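Local coordinates for protein sulfite reductase [ferredoxin] (Mycobacterium tuberculosis, PDB 1ZJ8) that probably catalyses the ferredoxin-dependent six-electron reduction of sulfite to sulfide, using a siroheme and a [4Fe-4S] cluster, at residues A[478-481]-A[482-485]; A[416-420]-A[421-425]; A[551-554]-A[555-559]. All coordinates share one frame; numbering follows the deposited sequence.

Contact 1 (A[478-481]-A[482-485]); sequences CARI and QIAD. With SRM (siroheme), chain E.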
loop_
_atom_site.group_PDB
_atom_site.type_symbol
_atom_site.label_atom_id
_atom_site.label_comp_id
_atom_site.label_asym_id
_atom_site.label_seq_id
_atom_site.Cartn_x
_atom_site.Cartn_y
_atom_site.Cartn_z
ATOM N N CYS A 478 -6.440 -3.831 2.927
ATOM C CA CYS A 478 -5.296 -2.912 2.886
ATOM C C CYS A 478 -3.944 -3.579 2.966
ATOM O O CYS A 478 -2.961 -3.039 2.469
ATOM C CB CYS A 478 -5.361 -1.937 4.057
ATOM S SG CYS A 478 -6.728 -0.720 3.985
ATOM N N ALA A 479 -3.890 -4.718 3.661
ATOM C CA ALA A 479 -2.674 -5.508 3.784
ATOM C C ALA A 479 -2.778 -6.724 2.893
ATOM O O ALA A 479 -2.143 -7.738 3.156
ATOM C CB ALA A 479 -2.438 -5.915 5.231
ATOM N N ARG A 480 -3.584 -6.622 1.836
ATOM C CA ARG A 480 -3.604 -7.605 0.751
ATOM C C ARG A 480 -3.929 -9.045 1.191
ATOM O O ARG A 480 -3.075 -9.919 1.176
ATOM C CB ARG A 480 -2.273 -7.515 -0.035
ATOM C CG ARG A 480 -2.281 -6.422 -1.158
ATOM C CD ARG A 480 -1.359 -5.231 -0.943
ATOM N NE ARG A 480 0.022 -5.555 -1.277
ATOM C CZ ARG A 480 1.029 -4.684 -1.298
ATOM N NH1 ARG A 480 0.847 -3.390 -1.022
ATOM N NH2 ARG A 480 2.241 -5.125 -1.601
ATOM N N ILE A 481 -5.193 -9.269 1.546
ATOM C CA ILE A 481 -5.713 -10.572 2.003
ATOM C C ILE A 481 -5.578 -11.710 0.975
ATOM O O ILE A 481 -5.143 -12.834 1.289
ATOM C CB ILE A 481 -7.240 -10.484 2.286
ATOM C CG1 ILE A 481 -7.560 -9.430 3.339
ATOM C CG2 ILE A 481 -7.788 -11.858 2.739
ATOM C CD1 ILE A 481 -8.998 -9.011 3.368
ATOM N N GLN A 482 -5.982 -11.409 -0.253
ATOM C CA GLN A 482 -6.272 -12.448 -1.224
ATOM C C GLN A 482 -5.031 -12.887 -1.945
ATOM O O GLN A 482 -5.101 -13.768 -2.800
ATOM C CB GLN A 482 -7.328 -11.986 -2.248
ATOM C CG GLN A 482 -8.666 -11.508 -1.659
ATOM C CD GLN A 482 -8.636 -10.047 -1.271
ATOM O OE1 GLN A 482 -7.568 -9.488 -1.015
ATOM N NE2 GLN A 482 -9.809 -9.413 -1.238
ATOM N N ILE A 483 -3.894 -12.284 -1.621
ATOM C CA ILE A 483 -2.665 -12.615 -2.332
ATOM C C ILE A 483 -1.570 -13.026 -1.362
ATOM O O ILE A 483 -0.398 -12.757 -1.599
ATOM C CB ILE A 483 -2.230 -11.446 -3.254
ATOM C CG1 ILE A 483 -1.954 -10.173 -2.447
ATOM C CG2 ILE A 483 -3.308 -11.173 -4.288
ATOM C CD1 ILE A 483 -1.632 -8.987 -3.296
ATOM N N ALA A 484 -1.963 -13.684 -0.277
ATOM C CA ALA A 484 -1.025 -14.184 0.725
ATOM C C ALA A 484 -1.157 -15.664 0.706
ATOM O O ALA A 484 -2.208 -16.166 0.364
ATOM C CB ALA A 484 -1.401 -13.672 2.098
ATOM N N ASP A 485 -0.098 -16.370 1.068
ATOM C CA ASP A 485 -0.212 -17.794 1.297
ATOM C C ASP A 485 -1.219 -18.005 2.428
ATOM O O ASP A 485 -2.114 -18.831 2.287
ATOM C CB ASP A 485 1.152 -18.415 1.600
ATOM C CG ASP A 485 2.080 -18.415 0.385
ATOM O OD1 ASP A 485 1.585 -18.405 -0.778
ATOM O OD2 ASP A 485 3.314 -18.400 0.604
HETATM FE FE SRM E . -6.190 1.560 2.566
HETATM C CHA SRM E . -9.151 2.834 3.698
HETATM C CHB SRM E . -4.924 1.793 5.658
HETATM C CHC SRM E . -3.357 0.391 1.471
HETATM C CHD SRM E . -7.907 -0.562 0.449
HETATM N NA SRM E . -6.830 2.369 4.279
HETATM C C1A SRM E . -8.019 2.959 4.531
HETATM C C2A SRM E . -8.037 3.769 5.791
HETATM C CMA SRM E . -7.809 5.213 5.462
HETATM C CDA SRM E . -9.260 3.516 6.628
HETATM C CEA SRM E . -10.366 4.522 6.648
HETATM O O3A SRM E . -10.964 4.767 5.595
HETATM O O4A SRM E . -10.678 5.108 7.696
HETATM C C3A SRM E . -6.863 3.185 6.500
HETATM C CAA SRM E . -6.040 4.173 7.256
HETATM C CBA SRM E . -6.665 4.170 8.626
HETATM C CCA SRM E . -5.642 4.445 9.679
HETATM O O1A SRM E . -4.511 3.923 9.575
HETATM O O2A SRM E . -5.949 5.212 10.624
HETATM C C4A SRM E . -6.153 2.426 5.431
HETATM N NB SRM E . -4.425 1.312 3.396
HETATM C C1B SRM E . -4.012 1.482 4.654
HETATM C C2B SRM E . -2.531 1.330 4.865
HETATM C CMB SRM E . -1.937 2.317 5.830
HETATM C CDB SRM E . -2.298 -0.043 5.399
HETATM C CEB SRM E . -0.902 -0.449 5.711
HETATM O O3B SRM E . -0.508 -0.657 6.879
HETATM O O4B SRM E . -0.134 -0.565 4.756
HETATM C C3B SRM E . -2.067 1.451 3.430
HETATM C CAB SRM E . -1.838 2.893 3.055
HETATM C CBB SRM E . -0.860 3.031 1.930
HETATM C CCB SRM E . -0.835 4.448 1.434
HETATM O O1B SRM E . 0.082 5.206 1.741
HETATM O O2B SRM E . -1.710 4.876 0.688
HETATM C C4B SRM E . -3.321 1.036 2.709
HETATM N NC SRM E . -5.738 0.134 1.343
HETATM C C1C SRM E . -4.501 -0.099 0.860
HETATM C C2C SRM E . -4.445 -1.154 -0.041
HETATM C CDC SRM E . -3.260 -1.879 -0.585
HETATM C CEC SRM E . -2.546 -1.395 -1.787
HETATM O O3C SRM E . -2.811 -0.268 -2.262
HETATM O O4C SRM E . -1.713 -2.177 -2.267
HETATM C C3C SRM E . -5.759 -1.432 -0.267
HETATM C CAC SRM E . -6.113 -2.526 -1.221
HETATM C CBC SRM E . -5.881 -2.350 -2.706
HETATM C CCC SRM E . -7.012 -1.517 -3.283
HETATM O O1C SRM E . -7.102 -0.287 -3.017
HETATM O O2C SRM E . -7.849 -2.119 -4.003
HETATM C C4C SRM E . -6.520 -0.606 0.520
HETATM N ND SRM E . -8.104 1.453 1.918
HETATM C C1D SRM E . -8.574 0.407 1.220
HETATM C C2D SRM E . -9.974 0.358 1.359
HETATM C CAD SRM E . -10.884 -0.224 0.292
HETATM C CBD SRM E . -11.439 0.691 -0.755
HETATM C CCD SRM E . -12.241 0.207 -1.928
HETATM O O1D SRM E . -11.735 0.365 -3.062
HETATM O O2D SRM E . -13.368 -0.335 -1.773
HETATM C C3D SRM E . -10.326 1.422 2.172
HETATM C CDD SRM E . -11.694 2.042 2.243
HETATM C CED SRM E . -12.232 2.977 1.182
HETATM O O3D SRM E . -11.495 3.466 0.325
HETATM O O4D SRM E . -13.434 3.278 1.142
HETATM C C4D SRM E . -9.160 2.092 2.509
#
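Arg480 and Ile483 meet across a turn in the cofactor-binding loop that joins strands 469-472 and 486-494 of the siroheme and [4Fe-4S] reductase domain. The close part is aliphatic. Ile483 CD1 comes within 3.4 Å of Arg480 CG, and its CG1 lies 3.6 Å from Arg480 CB, the two side chains passing at a slant. Ile483 CG1 sits between its own backbone N and carbonyl carbon (chi1 61°), which brings CD1 up to Arg480. Gln482, bent at chi2 (86°), places OE1 3.5 Å from Ile481 CB; the same OE1 is bonded to Ser477 OG, which is also hydrogen-bonded to Ile481 N.

Past the turn the packing is looser. The Ala484 side chain comes no nearer than 3.9 Å, from CB to Ile481 O, and Ile483 is partly exposed, whereas its neighbours in the turn are buried. Beyond the aliphatic contact, the Arg480 guanidinium is held by the carbonyls of Pro388 and Asp140 and by a cation-pi contact with Tyr389. At the cofactor end, Cys478 SG, a ligand of the cluster, lies 2.7 Å from the siroheme iron, FE. Arg480 NH1 makes a weak, bent hydrogen bond of 3.1 Å to siroheme O4C.

Contact 2 (A[416-420]-A[421-425]); sequences SRPSH and WRRNL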
loop_
_atom_site.group_PDB
_atom_site.type_symbol
_atom_site.label_atom_id
_atom_site.label_comp_id
_atom_site.label_asym_id
_atom_site.label_seq_id
_atom_site.Cartn_x
_atom_site.Cartn_y
_atom_site.Cartn_z
ATOM N N SER A 416 18.290 -7.026 8.903
ATOM C CA SER A 416 18.581 -7.321 7.505
ATOM C C SER A 416 18.587 -8.825 7.234
ATOM O O SER A 416 18.530 -9.273 6.075
ATOM C CB SER A 416 19.907 -6.705 7.124
ATOM O OG SER A 416 20.863 -6.997 8.103
ATOM N N ARG A 417 18.649 -9.601 8.311
ATOM C CA ARG A 417 18.513 -11.057 8.247
ATOM C C ARG A 417 17.383 -11.505 9.164
ATOM O O ARG A 417 17.611 -12.119 10.210
ATOM C CB ARG A 417 19.794 -11.751 8.672
ATOM C CG ARG A 417 21.008 -11.542 7.754
ATOM C CD ARG A 417 22.227 -12.089 8.487
ATOM N NE ARG A 417 23.539 -11.847 7.883
ATOM C CZ ARG A 417 24.690 -12.241 8.463
ATOM N NH1 ARG A 417 24.668 -12.882 9.641
ATOM N NH2 ARG A 417 25.874 -12.001 7.886
ATOM N N PRO A 418 16.146 -11.203 8.778
ATOM C CA PRO A 418 15.048 -11.631 9.625
ATOM C C PRO A 418 14.685 -13.081 9.389
ATOM O O PRO A 418 15.064 -13.661 8.381
ATOM C CB PRO A 418 13.897 -10.737 9.176
ATOM C CG PRO A 418 14.187 -10.509 7.721
ATOM C CD PRO A 418 15.680 -10.476 7.583
ATOM N N SER A 419 13.928 -13.641 10.319
ATOM C CA SER A 419 13.285 -14.926 10.123
ATOM C C SER A 419 12.239 -14.778 9.025
ATOM O O SER A 419 11.793 -13.665 8.735
ATOM C CB SER A 419 12.614 -15.400 11.424
ATOM O OG SER A 419 11.396 -14.700 11.664
ATOM N N HIS A 420 11.880 -15.904 8.416
ATOM C CA HIS A 420 10.807 -15.987 7.420
ATOM C C HIS A 420 9.606 -15.172 7.828
ATOM O O HIS A 420 9.072 -14.362 7.061
ATOM C CB HIS A 420 10.318 -17.446 7.310
ATOM C CG HIS A 420 11.317 -18.361 6.699
ATOM N ND1 HIS A 420 11.394 -18.568 5.333
ATOM C CD2 HIS A 420 12.319 -19.083 7.254
ATOM C CE1 HIS A 420 12.397 -19.394 5.075
ATOM N NE2 HIS A 420 12.974 -19.721 6.224
ATOM N N TRP A 421 9.197 -15.438 9.066
ATOM C CA TRP A 421 7.979 -14.906 9.661
ATOM C C TRP A 421 7.999 -13.417 9.757
ATOM O O TRP A 421 7.063 -12.759 9.335
ATOM C CB TRP A 421 7.773 -15.491 11.065
ATOM C CG TRP A 421 7.736 -16.949 10.971
ATOM C CD1 TRP A 421 8.662 -17.836 11.443
ATOM C CD2 TRP A 421 6.772 -17.711 10.253
ATOM N NE1 TRP A 421 8.304 -19.113 11.095
ATOM C CE2 TRP A 421 7.152 -19.065 10.357
ATOM C CE3 TRP A 421 5.618 -17.376 9.523
ATOM C CZ2 TRP A 421 6.430 -20.080 9.769
ATOM C CZ3 TRP A 421 4.883 -18.385 8.955
ATOM C CH2 TRP A 421 5.294 -19.729 9.079
ATOM N N ARG A 422 9.065 -12.878 10.324
ATOM C CA ARG A 422 9.191 -11.424 10.430
ATOM C C ARG A 422 9.305 -10.769 9.058
ATOM O O ARG A 422 8.833 -9.663 8.833
ATOM C CB ARG A 422 10.425 -11.083 11.236
ATOM C CG ARG A 422 10.577 -9.629 11.582
ATOM C CD ARG A 422 12.015 -9.386 11.979
ATOM N NE ARG A 422 12.131 -8.536 13.153
ATOM C CZ ARG A 422 11.838 -8.922 14.395
ATOM N NH1 ARG A 422 11.414 -10.167 14.673
ATOM N NH2 ARG A 422 11.987 -8.039 15.375
ATOM N N ARG A 423 9.983 -11.465 8.166
ATOM C CA ARG A 423 10.221 -10.985 6.844
ATOM C C ARG A 423 8.957 -10.886 6.043
ATOM O O ARG A 423 8.717 -9.899 5.376
ATOM C CB ARG A 423 11.151 -11.953 6.132
ATOM C CG ARG A 423 11.306 -11.596 4.693
ATOM C CD ARG A 423 12.552 -12.128 4.178
ATOM N NE ARG A 423 12.733 -11.767 2.791
ATOM C CZ ARG A 423 13.807 -12.105 2.099
ATOM N NH1 ARG A 423 14.763 -12.842 2.657
ATOM N NH2 ARG A 423 13.910 -11.738 0.837
ATOM N N ASN A 424 8.160 -11.936 6.101
ATOM C CA ASN A 424 7.066 -12.104 5.155
ATOM C C ASN A 424 5.667 -11.748 5.659
ATOM O O ASN A 424 4.696 -11.978 4.965
ATOM C CB ASN A 424 7.085 -13.542 4.628
ATOM C CG ASN A 424 8.314 -13.832 3.834
ATOM O OD1 ASN A 424 8.649 -13.086 2.945
ATOM N ND2 ASN A 424 9.013 -14.899 4.168
ATOM N N LEU A 425 5.559 -11.160 6.835
ATOM C CA LEU A 425 4.254 -10.860 7.388
ATOM C C LEU A 425 3.897 -9.398 7.124
ATOM O O LEU A 425 4.716 -8.506 7.273
ATOM C CB LEU A 425 4.206 -11.177 8.896
ATOM C CG LEU A 425 2.885 -10.826 9.623
ATOM C CD1 LEU A 425 2.597 -11.778 10.752
ATOM C CD2 LEU A 425 2.824 -9.377 10.159
#
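Ser419 caps the helix that starts at His420: its OG accepts the amide hydrogen of Arg422 over 3.2 Å from OG to N, in a bond that is almost straight (175°). The hydroxyl gets there because chi1 of 76° places OG between the serine's own N and its carbonyl carbon, facing the Arg422 amide. Two backbone bonds continue the grip. Arg423 N donates to Ser419 O at 2.9 Å, and Asn424 N donates to His420 O at 2.8 Å, the latter donor standing somewhat off the carbonyl plane.

Pro418 supplies the apolar part of this first shell. Its ring lies against the outside of the turn, CB 3.6 Å from Arg422 CD and CG 3.7 Å from Arg423 CB. With CG anti to the backbone N (chi1 -172°), the Arg422 chain heads back past Pro418, touching it at CD before its end leads away. Ser419 OG also touches the start of the Trp421 side chain, at CB, while His420 CB lies over one face of the indole.

The next shell fixes these groups. Glu453 OE2, on helix 442-455, is hydrogen-bonded to Ser419 OG and forms a salt bridge with Arg422 NH1, so one carboxylate oxygen steadies both the cap and Arg422. Arg423 NE is paired with Asp341. Trp421 is buried against Leu452, Leu456 and Val469, and Leu425 packs on Ala445, Val449 and Ile471. The whole is a serine N-cap on a short helix that is followed by strand 425-427, at the edge of the mixed sheet of the 4Fe-4S domain.

Contact 3 (A[551-554]-A[555-559]); sequences ERFA and QWVIR
Arg552 O accepts from Trp556 N at 3.2 Å in the plane of the carbonyl, the N-H pointing nearly straight at it (162°), and takes a second, weak bond from Gln555 N. With Val557 N bonded to Phe553 O at 3.2 Å, these close the first turn of helix 553-559, with Arg552 as the N-cap residue.

Glu551, just ahead of the cap, has CG anti to its backbone N (chi1 -163°) and an extended chain beyond, which carries the carboxylate to Arg559, coming from the opposite direction. Its OE1 forms a salt bridge with Arg559 NH2 at 2.8 Å, and OE2 lies 2.9 Å from NH1, the carboxylate and guanidinium planes being only 16° apart. OE1 also approaches the edge of the Trp556 ring, and Ser548 N gives it a weak hydrogen bond. Phe553 CE2 packs 3.7 Å from Val557 CG2, and its ring meets the six-membered ring of Trp556 obliquely, centroids 5.9 Å apart. Phe543 adds an edge-to-face partner to Phe553.

The buried Glu551 faces an exposed arginine near the amino end of the helix and is probably ionised; the ion pair ties the residue before the cap to Arg559.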
loop_
_atom_site.group_PDB
_atom_site.type_symbol
_atom_site.label_atom_id
_atom_site.label_comp_id
_atom_site.label_asym_id
_atom_site.label_seq_id
_atom_site.Cartn_x
_atom_site.Cartn_y
_atom_site.Cartn_z
ATOM N N GLU A 551 7.964 -28.325 -3.131
ATOM C CA GLU A 551 6.643 -27.769 -3.443
ATOM C C GLU A 551 6.383 -26.477 -2.686
ATOM O O GLU A 551 6.663 -26.380 -1.497
ATOM C CB GLU A 551 5.528 -28.765 -3.119
ATOM C CG GLU A 551 4.203 -28.399 -3.790
ATOM C CD GLU A 551 3.031 -29.250 -3.339
ATOM O OE1 GLU A 551 3.144 -29.929 -2.296
ATOM O OE2 GLU A 551 1.986 -29.229 -4.029
ATOM N N ARG A 552 5.822 -25.494 -3.371
ATOM C CA ARG A 552 5.408 -24.252 -2.714
ATOM C C ARG A 552 4.093 -24.433 -1.955
ATOM O O ARG A 552 3.305 -25.329 -2.246
ATOM C CB ARG A 552 5.294 -23.100 -3.728
ATOM C CG ARG A 552 6.640 -22.392 -4.013
ATOM C CD ARG A 552 6.613 -21.534 -5.281
ATOM N NE ARG A 552 5.330 -20.828 -5.460
ATOM C CZ ARG A 552 4.485 -20.965 -6.494
ATOM N NH1 ARG A 552 4.765 -21.788 -7.510
ATOM N NH2 ARG A 552 3.345 -20.252 -6.522
ATOM N N PHE A 553 3.884 -23.576 -0.965
ATOM C CA PHE A 553 2.686 -23.596 -0.134
ATOM C C PHE A 553 1.390 -23.406 -0.952
ATOM O O PHE A 553 0.404 -24.122 -0.741
ATOM C CB PHE A 553 2.801 -22.520 0.956
ATOM C CG PHE A 553 1.769 -22.637 2.016
ATOM C CD1 PHE A 553 1.989 -23.430 3.125
ATOM C CD2 PHE A 553 0.561 -21.974 1.901
ATOM C CE1 PHE A 553 1.017 -23.554 4.104
ATOM C CE2 PHE A 553 -0.403 -22.093 2.866
ATOM C CZ PHE A 553 -0.176 -22.887 3.969
ATOM N N ALA A 554 1.404 -22.452 -1.885
ATOM C CA ALA A 554 0.238 -22.172 -2.745
ATOM C C ALA A 554 -0.155 -23.359 -3.639
ATOM O O ALA A 554 -1.314 -23.488 -4.041
ATOM C CB ALA A 554 0.481 -20.935 -3.599
ATOM N N GLN A 555 0.805 -24.227 -3.941
ATOM C CA GLN A 555 0.530 -25.456 -4.683
ATOM C C GLN A 555 -0.045 -26.581 -3.818
ATOM O O GLN A 555 -0.977 -27.251 -4.235
ATOM C CB GLN A 555 1.782 -25.931 -5.408
ATOM C CG GLN A 555 2.099 -25.069 -6.612
ATOM C CD GLN A 555 3.434 -25.393 -7.227
ATOM O OE1 GLN A 555 3.965 -26.502 -7.064
ATOM N NE2 GLN A 555 4.001 -24.418 -7.934
ATOM N N TRP A 556 0.500 -26.791 -2.625
ATOM C CA TRP A 556 -0.010 -27.819 -1.714
ATOM C C TRP A 556 -1.480 -27.559 -1.306
ATOM O O TRP A 556 -2.242 -28.479 -1.001
ATOM C CB TRP A 556 0.909 -27.902 -0.490
ATOM C CG TRP A 556 0.413 -28.817 0.532
ATOM C CD1 TRP A 556 0.420 -30.172 0.479
ATOM C CD2 TRP A 556 -0.215 -28.457 1.764
ATOM N NE1 TRP A 556 -0.158 -30.691 1.614
ATOM C CE2 TRP A 556 -0.558 -29.658 2.422
ATOM C CE3 TRP A 556 -0.511 -27.237 2.384
ATOM C CZ2 TRP A 556 -1.188 -29.678 3.678
ATOM C CZ3 TRP A 556 -1.139 -27.252 3.629
ATOM C CH2 TRP A 556 -1.472 -28.467 4.262
ATOM N N VAL A 557 -1.865 -26.291 -1.340
ATOM C CA VAL A 557 -3.209 -25.842 -1.017
ATOM C C VAL A 557 -4.231 -26.277 -2.088
ATOM O O VAL A 557 -5.442 -26.294 -1.836
ATOM C CB VAL A 557 -3.175 -24.288 -0.827
ATOM C CG1 VAL A 557 -4.545 -23.686 -0.717
ATOM C CG2 VAL A 557 -2.373 -23.940 0.400
ATOM N N ILE A 558 -3.757 -26.657 -3.273
ATOM C CA ILE A 558 -4.655 -27.212 -4.280
ATOM C C ILE A 558 -5.275 -28.534 -3.796
ATOM O O ILE A 558 -6.477 -28.740 -3.956
ATOM C CB ILE A 558 -3.966 -27.390 -5.674
ATOM C CG1 ILE A 558 -2.940 -28.567 -5.650
ATOM C CG2 ILE A 558 -3.434 -26.015 -6.162
ATOM C CD1 ILE A 558 -1.777 -28.503 -6.719
ATOM N N ARG A 559 -4.484 -29.395 -3.154
ATOM C CA ARG A 559 -4.865 -30.801 -3.027
ATOM C C ARG A 559 -5.137 -31.352 -1.621
ATOM O O ARG A 559 -5.993 -32.223 -1.468
ATOM C CB ARG A 559 -3.818 -31.667 -3.728
ATOM C CG ARG A 559 -2.404 -31.498 -3.214
ATOM C CD ARG A 559 -1.674 -32.805 -3.333
ATOM N NE ARG A 559 -0.401 -32.800 -2.631
ATOM C CZ ARG A 559 0.749 -32.356 -3.134
ATOM N NH1 ARG A 559 0.802 -31.843 -4.365
ATOM N NH2 ARG A 559 1.852 -32.421 -2.386
#

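All three contacts belong to the C-terminal part of the chain. Contact 1 alone is at the cofactors, with the cluster and siroheme meeting at Cys478. Contact 2 leads into strand 425-427, which runs parallel to strand 469-472; contact 1 lies in the loop leaving that second strand, and Cys428, a cluster residue, follows the first. The centres of contacts 1 and 2 are about 17 Å apart and their nearest atoms about 7 Å. Contact 3 does touch contact 1: Asp485 CB packs 3.6 Å from Phe553 CD2, and Asp485 OD1 lies 3.9 Å from Ala554 CB, so the start of helix 553-559 rests on the far end of the cofactor loop. Contacts 2 and 3 are about 21 Å apart between centres.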